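Local coordinates for 2,3-dihydroxybenzoate-AMP ligase (Mycobacterium smegmatis, PDB 5KEI), which belongs to the ANL superfamily of AMP-binding enzymes, pairing a large N-terminal part with a smaller C-terminal domain, at residues A[146-151]-A[172-177]; A[324-329]-A[344-349]; A[470-475]-A[517-522]. One frame throughout, in Å; residues are numbered along the deposited sequence.

Interaction 1: A[146-151]-A[172-177]; sequences LVVADT and RHVLVD
Val148 and Leu175 sit at the well-knit middle of this pairing of parallel strands, 145-149 and 173-177. Val148 N donates to Leu175 O at 2.9 Å, while Leu175 N reaches back to Leu146 O at 2.8 Å; the second bond is nearly straight, at 169°. Asp177 N continues the ladder to Val148 O at 2.7 Å. Between these rungs, CA-H groups of Val147 and Val176 lean on the same carbonyls, so Leu175 O and Val148 O each meet both an N-H and a CA-H.

On the face bearing Leu146, Val148, Val174 and Val176, helix 158-167, which lies in the beta-alpha-beta connection between the strands, packs on Leu146 and Val174. With Val148 CG1 turned to chi1 -79°, CG2 is left between the backbone N and the carbonyl carbon, and from there it meets Val176 CG2 at 3.9 Å, the two side chains crossing at a slant. The other face carries Val147 and Leu175, where Val147 CG2 lies 4.2 Å from Leu175 CB; Trp186 packs on both residues.

The pairing slackens where strand 145-149 runs out. Ala149 CB still lies 4.1 Å from Asp177 CB, but the next rung, Asp150 N to Asp177 O, is weak at 3.4 Å. At this solvent-facing end a water donates both to Asp150 OD1 (2.9 Å) and to Asp177 O, tying carboxylate to carbonyl. The chemistry thus shifts along the strands: backbone bonds and aliphatic packing fix the buried register, and a bridging water supplements a weak backbone bond where the two strands end.

Interaction 2: A[324-329]-A[344-349]; sequences RLLQVG and ALTPGL
Leu326 and Leu349 pair side by side as parallel-strand neighbours in the beta-alpha-beta unit that runs from strand 325-328 through helix 335-344 to strand 349-354. Segment 344-349 is mostly the turn leaving the helix, so the meeting is largely strand against loop.

The isobutyl group of Leu326 is the main apolar bridge. With CG anti to the backbone N (chi1 178°), its CD2 methyl reaches Leu345 CD1 at 3.5 Å, the two side chains slanting past each other. Nearer the root of the same side chain, Thr346 CG2 presses on Leu326 CB at 3.6 Å. Beyond these, Val328 offers CG2 to Leu349 CD1 at 3.8 Å, again at a slant; that same Leu349 methyl lies against the backbone O of Leu326. Helix 335-344 closes over the cluster, Val341 meeting Leu326 and Ala338 meeting Leu349, while Leu345 also packs on Trp309 of helix 303-310.

Thr346 divides its labour. Its methyl faces Leu326, while OG1, anti to its own backbone N, accepts from Gly348 N at 3.0 Å in an ST turn. That turn precedes the peptide that pairs with the strand: Leu326 N donates to Gly348 O at 2.9 Å, fairly straight at 162°. The donor nitrogen stands about 35° out of the carbonyl plane of Gly348, and Leu325 CA touches the same oxygen at 3.4 Å.

Interaction 3: A[470-475]-A[517-522]; sequences LDLEEH and AHLEQR
His475 lays its CB against the CD2 methyl of Leu519 at 3.8 Å and turns its imidazole toward Arg522, which follows the last turn of helix 512-521. There ND1 accepts from Arg522 NE at 3.2 Å, an almost straight bond of 172°. The donor lies in the ring plane and the acceptor in the guanidinium plane, so edge meets edge, although the two planes are 56° apart. A bend at chi3 in the arginine chain brings NE round to the ring. On the other side of the imidazole, NE2 makes a weak bond to Asp471 OD2, one turn back in its own helix; the straight bond at ND1, with lesser help from this weak one, probably holds the ring's rotation.

Helices 469-477 and 512-521 of the C-terminal domain meet here steeply, their short segments at 105° and their axes 11.1 Å apart at closest approach, which leaves side chains to span the gap. Leu472 CD1 and Leu519 CD1 touch at 3.9 Å, their side chains roughly perpendicular. His518 brings its ring edge to the backbone O of His475; that NE2 bond is long and weak at 3.3 Å, and Thr478 OG1 bonds to both the NE2 and the carbonyl. Arg522 CG lies over the rim of one face of the His518 ring.

All three contacts are largely buried, yet none touches another: nearest atoms are at least about 20 Å apart. Interactions 1 and 2 share an architecture, neighbouring parallel strands joined through a helix, but belong to two different sheets of the AMP-binding part. Interaction 1 carries a ladder of backbone bonds that frays into water at one end; interaction 2 catches the strands just as pairing begins, so one backbone bond is backed by leucine, valine and threonine packing. Interaction 3, in the C-terminal domain, joins one helix to the end of another instead of strands and buries the least surface. Its bonds across the contact all use side chains, with histidine and arginine replacing the peptide-to-peptide chemistry of the sheets.

Interaction 1: A[146-151]-A[172-177]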
# COMPACT_ATOMS: atom_id res chain seq x y z
N LEU A 146 8.75 17.69 -1.98
CA LEU A 146 7.58 17.39 -1.18
C LEU A 146 6.38 18.22 -1.67
O LEU A 146 6.46 19.45 -1.72
CB LEU A 146 7.85 17.70 0.29
CG LEU A 146 6.62 17.70 1.21
CD1 LEU A 146 6.01 16.31 1.36
CD2 LEU A 146 6.99 18.27 2.59
N VAL A 147 5.29 17.55 -2.04
CA VAL A 147 4.09 18.25 -2.47
C VAL A 147 3.02 18.14 -1.39
O VAL A 147 2.70 17.04 -0.93
CB VAL A 147 3.55 17.69 -3.79
CG1 VAL A 147 2.28 18.43 -4.21
CG2 VAL A 147 4.63 17.80 -4.89
N VAL A 148 2.50 19.29 -0.96
CA VAL A 148 1.47 19.34 0.08
C VAL A 148 0.39 20.36 -0.22
O VAL A 148 0.56 21.21 -1.09
CB VAL A 148 2.05 19.68 1.46
CG1 VAL A 148 2.70 18.46 2.10
CG2 VAL A 148 3.02 20.86 1.35
N ALA A 149 -0.70 20.27 0.53
CA ALA A 149 -1.77 21.27 0.49
C ALA A 149 -1.96 21.90 1.88
O ALA A 149 -1.60 21.31 2.90
CB ALA A 149 -3.05 20.65 -0.00
N ASP A 150 -2.53 23.11 1.93
CA ASP A 150 -2.61 23.84 3.20
C ASP A 150 -3.75 23.33 4.10
O ASP A 150 -3.92 23.82 5.22
CB ASP A 150 -2.76 25.35 2.95
CG ASP A 150 -3.89 25.70 2.00
OD1 ASP A 150 -4.63 24.77 1.58
OD2 ASP A 150 -4.05 26.91 1.69
N THR A 151 -4.51 22.34 3.63
CA THR A 151 -5.52 21.70 4.47
C THR A 151 -5.39 20.18 4.48
O THR A 151 -4.94 19.57 3.50
CB THR A 151 -6.94 22.07 4.03
OG1 THR A 151 -7.88 21.54 4.98
CG2 THR A 151 -7.24 21.55 2.62
N ARG A 172 15.01 19.43 -1.49
CA ARG A 172 15.40 20.77 -1.95
C ARG A 172 14.20 21.66 -2.28
O ARG A 172 14.31 22.88 -2.29
CB ARG A 172 16.30 20.65 -3.18
CG ARG A 172 17.60 21.45 -3.08
CD ARG A 172 18.42 21.40 -4.39
NE ARG A 172 19.33 22.53 -4.57
CZ ARG A 172 18.96 23.72 -5.04
NH1 ARG A 172 17.70 23.95 -5.37
NH2 ARG A 172 19.86 24.69 -5.18
N HIS A 173 13.06 21.03 -2.55
CA HIS A 173 11.87 21.77 -2.95
C HIS A 173 10.65 21.38 -2.16
O HIS A 173 10.40 20.21 -1.94
CB HIS A 173 11.57 21.55 -4.44
CG HIS A 173 12.70 21.93 -5.34
ND1 HIS A 173 13.15 23.23 -5.44
CD2 HIS A 173 13.47 21.19 -6.17
CE1 HIS A 173 14.15 23.27 -6.31
NE2 HIS A 173 14.35 22.05 -6.77
N VAL A 174 9.89 22.39 -1.73
CA VAL A 174 8.56 22.16 -1.20
C VAL A 174 7.53 22.88 -2.07
O VAL A 174 7.63 24.09 -2.27
CB VAL A 174 8.45 22.63 0.24
CG1 VAL A 174 7.04 22.37 0.78
CG2 VAL A 174 9.51 21.94 1.09
N LEU A 175 6.56 22.13 -2.59
CA LEU A 175 5.50 22.70 -3.43
C LEU A 175 4.17 22.63 -2.71
O LEU A 175 3.68 21.54 -2.37
CB LEU A 175 5.40 21.97 -4.77
CG LEU A 175 6.55 22.16 -5.77
CD1 LEU A 175 7.73 21.28 -5.39
CD2 LEU A 175 6.09 21.85 -7.18
N VAL A 176 3.58 23.79 -2.46
CA VAL A 176 2.37 23.88 -1.67
C VAL A 176 1.17 24.26 -2.55
O VAL A 176 1.17 25.32 -3.18
CB VAL A 176 2.52 24.90 -0.52
CG1 VAL A 176 1.26 24.95 0.34
CG2 VAL A 176 3.74 24.57 0.31
N ASP A 177 0.17 23.39 -2.58
CA ASP A 177 -1.11 23.71 -3.19
C ASP A 177 -1.89 24.58 -2.20
O ASP A 177 -2.55 24.06 -1.29
CB ASP A 177 -1.88 22.42 -3.54
CG ASP A 177 -3.16 22.69 -4.32
OD1 ASP A 177 -3.15 23.54 -5.23
OD2 ASP A 177 -4.19 22.03 -4.04
O HOH W 1 -5.44 23.86 -1.04

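Interaction 2: A[324-329]-A[344-349]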
# COMPACT_ATOMS: atom_id res chain seq x y z
N ARG A 324 -24.00 0.40 -8.39
CA ARG A 324 -24.06 -0.97 -8.88
C ARG A 324 -22.91 -1.80 -8.34
O ARG A 324 -22.96 -3.03 -8.34
CB ARG A 324 -24.02 -1.00 -10.41
CG ARG A 324 -22.69 -0.57 -10.98
CD ARG A 324 -22.26 -1.55 -12.05
NE ARG A 324 -20.97 -1.22 -12.66
CZ ARG A 324 -19.94 -2.06 -12.75
NH1 ARG A 324 -20.04 -3.28 -12.25
NH2 ARG A 324 -18.82 -1.67 -13.36
N LEU A 325 -21.85 -1.11 -7.91
CA LEU A 325 -20.68 -1.77 -7.35
C LEU A 325 -20.23 -1.03 -6.11
O LEU A 325 -19.74 0.10 -6.19
CB LEU A 325 -19.54 -1.84 -8.37
CG LEU A 325 -18.20 -2.43 -7.87
CD1 LEU A 325 -18.32 -3.91 -7.54
CD2 LEU A 325 -17.11 -2.22 -8.87
N LEU A 326 -20.42 -1.67 -4.96
CA LEU A 326 -19.85 -1.22 -3.70
C LEU A 326 -18.78 -2.19 -3.25
O LEU A 326 -19.08 -3.29 -2.79
CB LEU A 326 -20.92 -1.08 -2.63
CG LEU A 326 -20.42 -0.67 -1.25
CD1 LEU A 326 -19.71 0.65 -1.37
CD2 LEU A 326 -21.57 -0.55 -0.30
N GLN A 327 -17.52 -1.80 -3.43
CA GLN A 327 -16.41 -2.60 -2.93
C GLN A 327 -16.22 -2.32 -1.45
O GLN A 327 -16.37 -1.18 -1.01
CB GLN A 327 -15.09 -2.28 -3.66
CG GLN A 327 -15.10 -2.35 -5.17
CD GLN A 327 -13.74 -1.93 -5.75
OE1 GLN A 327 -13.35 -0.75 -5.67
NE2 GLN A 327 -13.00 -2.89 -6.29
N VAL A 328 -15.89 -3.35 -0.69
CA VAL A 328 -15.54 -3.19 0.71
C VAL A 328 -14.27 -3.97 1.03
O VAL A 328 -14.16 -5.16 0.76
CB VAL A 328 -16.69 -3.62 1.62
CG1 VAL A 328 -16.29 -3.47 3.10
CG2 VAL A 328 -17.93 -2.78 1.31
N GLY A 329 -13.28 -3.27 1.56
CA GLY A 329 -11.98 -3.85 1.85
C GLY A 329 -11.31 -3.08 2.96
O GLY A 329 -11.91 -2.18 3.53
N ALA A 344 -29.58 -2.90 2.40
CA ALA A 344 -29.86 -1.49 2.65
C ALA A 344 -29.18 -0.56 1.65
O ALA A 344 -29.61 0.59 1.49
CB ALA A 344 -29.46 -1.14 4.07
N LEU A 345 -28.12 -1.02 0.99
CA LEU A 345 -27.36 -0.15 0.08
C LEU A 345 -27.41 -0.58 -1.39
O LEU A 345 -27.79 0.20 -2.25
CB LEU A 345 -25.89 -0.07 0.51
CG LEU A 345 -25.53 0.74 1.75
CD1 LEU A 345 -24.01 0.78 1.90
CD2 LEU A 345 -26.10 2.15 1.65
N THR A 346 -26.99 -1.82 -1.65
CA THR A 346 -26.91 -2.36 -3.01
C THR A 346 -26.53 -3.84 -2.93
O THR A 346 -25.63 -4.21 -2.16
CB THR A 346 -25.87 -1.60 -3.91
OG1 THR A 346 -25.74 -2.28 -5.16
CG2 THR A 346 -24.48 -1.52 -3.24
N PRO A 347 -27.21 -4.69 -3.72
CA PRO A 347 -26.82 -6.10 -3.77
C PRO A 347 -25.44 -6.26 -4.40
O PRO A 347 -24.81 -7.31 -4.25
CB PRO A 347 -27.91 -6.74 -4.65
CG PRO A 347 -28.42 -5.63 -5.49
CD PRO A 347 -28.31 -4.38 -4.65
N GLY A 348 -25.00 -5.21 -5.09
CA GLY A 348 -23.76 -5.20 -5.84
C GLY A 348 -22.52 -5.02 -4.98
O GLY A 348 -21.61 -4.29 -5.34
N LEU A 349 -22.50 -5.69 -3.83
CA LEU A 349 -21.36 -5.72 -2.94
C LEU A 349 -20.25 -6.52 -3.58
O LEU A 349 -20.50 -7.55 -4.22
CB LEU A 349 -21.75 -6.34 -1.59
CG LEU A 349 -20.63 -6.88 -0.68
CD1 LEU A 349 -19.83 -5.73 -0.07
CD2 LEU A 349 -21.19 -7.83 0.40

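Interaction 3: A[470-475]-A[517-522]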
# COMPACT_ATOMS: atom_id res chain seq x y z
N LEU A 470 6.25 -10.08 18.07
CA LEU A 470 6.26 -9.38 16.79
C LEU A 470 6.42 -7.87 16.92
O LEU A 470 7.26 -7.28 16.25
CB LEU A 470 4.97 -9.68 16.01
CG LEU A 470 4.79 -11.16 15.71
CD1 LEU A 470 3.53 -11.35 14.88
CD2 LEU A 470 6.03 -11.74 15.00
N ASP A 471 5.63 -7.21 17.77
CA ASP A 471 5.81 -5.78 17.86
C ASP A 471 7.03 -5.41 18.72
O ASP A 471 7.67 -4.38 18.48
CB ASP A 471 4.54 -5.10 18.39
CG ASP A 471 4.68 -3.57 18.45
OD1 ASP A 471 4.99 -2.93 17.40
OD2 ASP A 471 4.48 -3.00 19.55
N LEU A 472 7.38 -6.24 19.70
CA LEU A 472 8.63 -6.02 20.42
C LEU A 472 9.81 -6.05 19.44
O LEU A 472 10.70 -5.21 19.53
CB LEU A 472 8.82 -7.06 21.52
CG LEU A 472 10.17 -6.96 22.25
CD1 LEU A 472 10.44 -5.53 22.73
CD2 LEU A 472 10.23 -7.92 23.43
N GLU A 473 9.79 -7.02 18.53
CA GLU A 473 10.83 -7.19 17.52
C GLU A 473 10.87 -6.01 16.56
O GLU A 473 11.95 -5.58 16.16
CB GLU A 473 10.60 -8.47 16.72
CG GLU A 473 11.10 -9.72 17.40
CD GLU A 473 10.45 -10.98 16.87
OE1 GLU A 473 9.92 -10.97 15.72
OE2 GLU A 473 10.48 -12.00 17.60
N GLU A 474 9.71 -5.49 16.19
CA GLU A 474 9.70 -4.34 15.29
C GLU A 474 10.34 -3.12 15.95
O GLU A 474 11.04 -2.36 15.29
CB GLU A 474 8.27 -4.04 14.83
CG GLU A 474 7.70 -5.05 13.82
CD GLU A 474 8.49 -5.09 12.51
OE1 GLU A 474 9.07 -4.06 12.13
OE2 GLU A 474 8.51 -6.17 11.86
N HIS A 475 10.11 -2.94 17.25
CA HIS A 475 10.68 -1.84 18.04
C HIS A 475 12.20 -1.91 18.11
O HIS A 475 12.89 -0.89 18.02
CB HIS A 475 10.13 -1.86 19.48
CG HIS A 475 8.76 -1.27 19.63
ND1 HIS A 475 8.49 0.06 19.44
CD2 HIS A 475 7.59 -1.84 20.01
CE1 HIS A 475 7.21 0.29 19.67
NE2 HIS A 475 6.64 -0.85 20.01
N ALA A 517 16.81 1.50 27.05
CA ALA A 517 16.64 2.95 26.87
C ALA A 517 15.95 3.27 25.54
O ALA A 517 15.07 4.13 25.47
CB ALA A 517 17.98 3.65 26.96
N HIS A 518 16.36 2.57 24.48
CA HIS A 518 15.77 2.75 23.15
C HIS A 518 14.30 2.37 23.14
O HIS A 518 13.48 3.03 22.50
CB HIS A 518 16.52 1.93 22.11
CG HIS A 518 15.92 1.98 20.73
ND1 HIS A 518 16.28 2.93 19.80
CD2 HIS A 518 15.00 1.19 20.14
CE1 HIS A 518 15.59 2.72 18.69
NE2 HIS A 518 14.81 1.68 18.87
N LEU A 519 13.96 1.29 23.85
CA LEU A 519 12.57 0.86 23.94
C LEU A 519 11.68 1.84 24.70
O LEU A 519 10.51 1.99 24.38
CB LEU A 519 12.48 -0.51 24.59
CG LEU A 519 13.13 -1.60 23.75
CD1 LEU A 519 12.84 -2.96 24.35
CD2 LEU A 519 12.63 -1.52 22.31
N GLU A 520 12.24 2.51 25.71
CA GLU A 520 11.47 3.43 26.54
C GLU A 520 11.15 4.73 25.80
O GLU A 520 10.03 5.25 25.88
CB GLU A 520 12.22 3.73 27.84
CG GLU A 520 11.56 4.78 28.70
CD GLU A 520 12.43 5.21 29.86
OE1 GLU A 520 13.67 5.04 29.76
OE2 GLU A 520 11.88 5.72 30.86
N GLN A 521 12.14 5.25 25.07
CA GLN A 521 11.96 6.43 24.22
C GLN A 521 10.88 6.20 23.15
O GLN A 521 10.26 7.16 22.68
CB GLN A 521 13.28 6.81 23.54
CG GLN A 521 14.38 7.25 24.52
CD GLN A 521 14.03 8.53 25.28
OE1 GLN A 521 13.59 8.49 26.43
NE2 GLN A 521 14.25 9.68 24.63
N ARG A 522 10.65 4.94 22.77
CA ARG A 522 9.64 4.60 21.77
C ARG A 522 8.28 4.30 22.41
O ARG A 522 7.31 4.04 21.71
CB ARG A 522 10.10 3.41 20.92
CG ARG A 522 11.41 3.64 20.16
CD ARG A 522 11.68 2.53 19.15
NE ARG A 522 10.49 2.25 18.35
CZ ARG A 522 10.16 2.94 17.27
NH1 ARG A 522 10.95 3.94 16.87
NH2 ARG A 522 9.07 2.64 16.59